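Local coordinates for discoidin-2 (Dictyostelium discoideum, PDB 2VMD), which binds galactose and N-acetylgalactosamine as a trimeric lectin and may take part in spore formation and spore coat assembly, at residues R218-S223 / I236-N241. Numbering follows the deposited sequence.
Sequences RWEGKS and ITWGNN. With MBG (methyl beta-D-galactopyranoside), chain D.
The galactose site of the H-type lectin domain, to which this chain brings Arg218 and Trp238 at the open end of a beta hairpin, away from its connecting loop, illustrates how a lectin holds a sugar through directed hydrogen bonds from side chains that brace each other. The aliphatic part of Arg218 lies across one face of the Trp238 indole: CB sits above the middle of the ring system, and CD makes a CH-pi contact 3.6 Å from the centroid of the five-membered ring. With its chain extended from CG to NE, the arginine crosses the indole at about a right angle and carries its guanidinium past the ring to methyl beta-D-galactopyranoside. There Arg218 NE donates to O4 of the sugar (2.6 Å) and Arg218 NH2 to the ring oxygen O5 (3.1 Å), while Trp238 NE1 gives a nearly straight bond to O3 (2.8 Å, 170° at the hydrogen). The remaining nitrogen, Arg218 NH1, turns back to Asn241 OD1 at 3.0 Å and forms a salt bridge with Asp213, a second shell that, together with the sugar bonds of NE and NH2, probably limits rotation of the guanidinium. Asn241 is itself held through ND2 by the carbonyls of Gln216 and His211. Gly239, whose positive phi suits the type II' turn from Trp238 to Asn241, passes its CA over one guanidinium face. Next to the site on the strands, Thr237 OG1 donates to Arg218 O at 2.7 Å, and Glu220 and Ile236 form an antiparallel hydrogen-bonded pair. Strand 230-237 is central in its three-stranded sheet, between 183-190 and 216-224; at Arg218 to Glu220 the latter pairs antiparallel with a strand of a second subunit, whose Asp209 also binds the galactoside, placing the site at the interface between two subunits of the trimer.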
ATOM      1  N   ARG A 218      10.084   5.518  41.838  1.00 22.03           N
ATOM      2  CA  ARG A 218      10.602   4.381  41.068  1.00 22.37           C
ATOM      3  C   ARG A 218       9.445   3.618  40.412  1.00 21.52           C
ATOM      4  O   ARG A 218       8.636   2.988  41.108  1.00 22.80           O
ATOM      5  CB  ARG A 218      11.397   3.450  41.966  1.00 21.64           C
ATOM      6  CG  ARG A 218      12.555   4.107  42.691  1.00 22.18           C
ATOM      7  CD  ARG A 218      13.251   3.067  43.564  1.00 23.28           C
ATOM      8  NE  ARG A 218      14.383   3.615  44.302  1.00 20.93           N
ATOM      9  CZ  ARG A 218      14.349   3.950  45.585  1.00 20.73           C
ATOM     10  NH1 ARG A 218      13.230   3.783  46.276  1.00 22.91           N
ATOM     11  NH2 ARG A 218      15.451   4.401  46.189  1.00 23.70           N
ATOM     12  N   TRP A 219       9.345   3.685  39.089  1.00 21.43           N
ATOM     13  CA  TRP A 219       8.345   2.867  38.372  1.00 21.69           C
ATOM     14  C   TRP A 219       8.910   2.588  36.989  1.00 22.06           C
ATOM     15  O   TRP A 219       9.737   3.363  36.449  1.00 21.32           O
ATOM     16  CB  TRP A 219       6.893   3.455  38.357  1.00 21.39           C
ATOM     17  CG  TRP A 219       6.723   4.799  37.659  1.00 22.97           C
ATOM     18  CD1 TRP A 219       6.609   6.008  38.254  1.00 22.87           C
ATOM     19  CD2 TRP A 219       6.671   5.046  36.245  1.00 22.57           C
ATOM     20  NE1 TRP A 219       6.506   6.996  37.314  1.00 23.36           N
ATOM     21  CE2 TRP A 219       6.544   6.435  36.070  1.00 21.89           C
ATOM     22  CE3 TRP A 219       6.724   4.224  35.111  1.00 23.79           C
ATOM     23  CZ2 TRP A 219       6.434   7.028  34.813  1.00 22.57           C
ATOM     24  CZ3 TRP A 219       6.628   4.800  33.868  1.00 24.11           C
ATOM     25  CH2 TRP A 219       6.485   6.201  33.719  1.00 25.47           C
ATOM     26  N   GLU A 220       8.521   1.455  36.454  1.00 22.29           N
ATOM     27  CA  GLU A 220       8.901   1.095  35.107  1.00 23.81           C
ATOM     28  C   GLU A 220       7.871   0.155  34.514  1.00 23.87           C
ATOM     29  O   GLU A 220       7.228  -0.599  35.235  1.00 24.47           O
ATOM     30  CB  GLU A 220      10.258   0.414  35.134  1.00 23.35           C
ATOM     31  CG  GLU A 220      10.820   0.165  33.773  1.00 27.15           C
ATOM     32  CD  GLU A 220      12.214  -0.367  33.805  1.00 31.59           C
ATOM     33  OE1 GLU A 220      12.759  -0.598  34.908  1.00 33.70           O
ATOM     34  OE2 GLU A 220      12.786  -0.556  32.704  1.00 35.85           O
ATOM     35  N   GLY A 221       7.716   0.203  33.194  1.00 23.55           N
ATOM     36  CA  GLY A 221       6.881  -0.758  32.479  1.00 24.65           C
ATOM     37  C   GLY A 221       7.754  -1.376  31.402  1.00 25.65           C
ATOM     38  O   GLY A 221       8.641  -0.720  30.864  1.00 23.72           O
ATOM     39  N   LYS A 222       7.520  -2.654  31.103  1.00 26.47           N
ATOM     40  CA  LYS A 222       8.256  -3.357  30.048  1.00 28.88           C
ATOM     41  C   LYS A 222       7.240  -4.219  29.321  1.00 27.59           C
ATOM     42  O   LYS A 222       6.441  -4.891  29.974  1.00 26.51           O
ATOM     43  CB  LYS A 222       9.331  -4.292  30.641  1.00 29.78           C
ATOM     44  CG  LYS A 222      10.705  -3.670  30.717  1.00 34.20           C
ATOM     45  CD  LYS A 222      11.810  -4.586  31.338  1.00 32.60           C
ATOM     46  CE  LYS A 222      13.094  -3.731  31.528  1.00 36.08           C
ATOM     47  NZ  LYS A 222      14.292  -4.380  32.188  1.00 39.10           N
ATOM     48  N   SER A 223       7.286  -4.217  27.986  1.00 27.45           N
ATOM     49  CA  SER A 223       6.575  -5.228  27.202  1.00 27.36           C
ATOM     50  C   SER A 223       7.528  -6.405  26.989  1.00 27.92           C
ATOM     51  O   SER A 223       8.694  -6.207  26.636  1.00 27.48           O
ATOM     52  CB  SER A 223       6.079  -4.650  25.875  1.00 27.29           C
ATOM     53  OG  SER A 223       7.171  -4.179  25.104  1.00 28.07           O
ATOM     54  N   ILE A 236       6.829  -2.701  37.107  1.00 23.65           N
ATOM     55  CA  ILE A 236       7.990  -2.900  38.000  1.00 24.16           C
ATOM     56  C   ILE A 236       8.168  -1.717  38.974  1.00 24.00           C
ATOM     57  O   ILE A 236       8.065  -0.549  38.565  1.00 23.62           O
ATOM     58  CB  ILE A 236       9.309  -3.034  37.207  1.00 24.55           C
ATOM     59  CG1 ILE A 236       9.167  -4.056  36.063  1.00 26.51           C
ATOM     60  CG2 ILE A 236      10.458  -3.426  38.165  1.00 25.69           C
ATOM     61  CD1 ILE A 236      10.302  -3.965  34.992  1.00 24.60           C
ATOM     62  N   THR A 237       8.369  -2.016  40.257  1.00 23.18           N
ATOM     63  CA  THR A 237       8.843  -1.008  41.204  1.00 22.73           C
ATOM     64  C   THR A 237       9.970  -1.627  42.017  1.00 23.20           C
ATOM     65  O   THR A 237      10.169  -2.829  41.945  1.00 23.55           O
ATOM     66  CB  THR A 237       7.727  -0.363  42.076  1.00 23.43           C
ATOM     67  OG1 THR A 237       8.230   0.834  42.696  1.00 22.82           O
ATOM     68  CG2 THR A 237       7.149  -1.298  43.134  1.00 21.77           C
ATOM     69  N   TRP A 238      10.745  -0.803  42.713  1.00 21.88           N
ATOM     70  CA  TRP A 238      11.831  -1.344  43.541  1.00 22.99           C
ATOM     71  C   TRP A 238      12.089  -0.381  44.703  1.00 22.61           C
ATOM     72  O   TRP A 238      11.271   0.522  44.929  1.00 23.40           O
ATOM     73  CB  TRP A 238      13.068  -1.726  42.695  1.00 21.57           C
ATOM     74  CG  TRP A 238      13.717  -0.552  41.997  1.00 22.16           C
ATOM     75  CD1 TRP A 238      14.899   0.047  42.337  1.00 22.86           C
ATOM     76  CD2 TRP A 238      13.233   0.138  40.828  1.00 22.21           C
ATOM     77  NE1 TRP A 238      15.186   1.078  41.454  1.00 22.06           N
ATOM     78  CE2 TRP A 238      14.191   1.142  40.505  1.00 24.02           C
ATOM     79  CE3 TRP A 238      12.110  -0.014  39.999  1.00 20.66           C
ATOM     80  CZ2 TRP A 238      14.014   2.035  39.418  1.00 23.07           C
ATOM     81  CZ3 TRP A 238      11.943   0.854  38.913  1.00 21.97           C
ATOM     82  CH2 TRP A 238      12.891   1.883  38.638  1.00 22.41           C
ATOM     83  N   GLY A 239      13.168  -0.577  45.453  1.00 23.47           N
ATOM     84  CA  GLY A 239      13.270   0.024  46.786  1.00 24.16           C
ATOM     85  C   GLY A 239      11.996  -0.236  47.583  1.00 24.74           C
ATOM     86  O   GLY A 239      11.476  -1.355  47.572  1.00 24.58           O
ATOM     87  N   ASN A 240      11.488   0.793  48.257  1.00 24.36           N
ATOM     88  CA  ASN A 240      10.285   0.642  49.054  1.00 24.21           C
ATOM     89  C   ASN A 240       9.085   1.444  48.533  1.00 24.02           C
ATOM     90  O   ASN A 240       8.195   1.778  49.300  1.00 23.39           O
ATOM     91  CB  ASN A 240      10.578   0.995  50.523  1.00 24.65           C
ATOM     92  CG  ASN A 240      11.572   0.033  51.167  1.00 27.04           C
ATOM     93  OD1 ASN A 240      11.560  -1.186  50.905  1.00 28.46           O
ATOM     94  ND2 ASN A 240      12.442   0.571  52.013  1.00 31.87           N
ATOM     95  N   ASN A 241       9.037   1.715  47.229  1.00 23.98           N
ATOM     96  CA  ASN A 241       7.897   2.474  46.691  1.00 23.67           C
ATOM     97  C   ASN A 241       6.654   1.630  46.695  1.00 23.61           C
ATOM     98  O   ASN A 241       6.734   0.414  46.514  1.00 23.96           O
ATOM     99  CB  ASN A 241       8.157   2.952  45.284  1.00 23.36           C
ATOM    100  CG  ASN A 241       9.240   3.985  45.217  1.00 24.12           C
ATOM    101  OD1 ASN A 241      10.417   3.646  45.269  1.00 25.48           O
ATOM    102  ND2 ASN A 241       8.850   5.259  45.048  1.00 20.68           N
TER
HETATM  103  C1  MBG D 501      18.861   2.858  44.782  1.00 29.17           C
HETATM  104  C2  MBG D 501      18.059   2.262  43.606  1.00 27.51           C
HETATM  105  C3  MBG D 501      18.219   3.165  42.390  1.00 26.76           C
HETATM  106  C4  MBG D 501      17.813   4.604  42.733  1.00 26.37           C
HETATM  107  C5  MBG D 501      18.578   5.056  43.987  1.00 26.24           C
HETATM  108  C6  MBG D 501      18.169   6.463  44.404  1.00 27.39           C
HETATM  109  C7  MBG D 501      17.726   1.133  46.020  1.00 31.81           C
HETATM  110  O1  MBG D 501      18.872   2.031  45.967  1.00 32.76           O
HETATM  111  O2  MBG D 501      18.474   0.944  43.228  1.00 27.88           O
HETATM  112  O3  MBG D 501      17.473   2.622  41.289  1.00 23.97           O
HETATM  113  O4  MBG D 501      16.394   4.666  42.966  1.00 22.66           O
HETATM  114  O5  MBG D 501      18.322   4.178  45.087  1.00 26.52           O
HETATM  115  O6  MBG D 501      19.102   6.956  45.377  1.00 29.69           O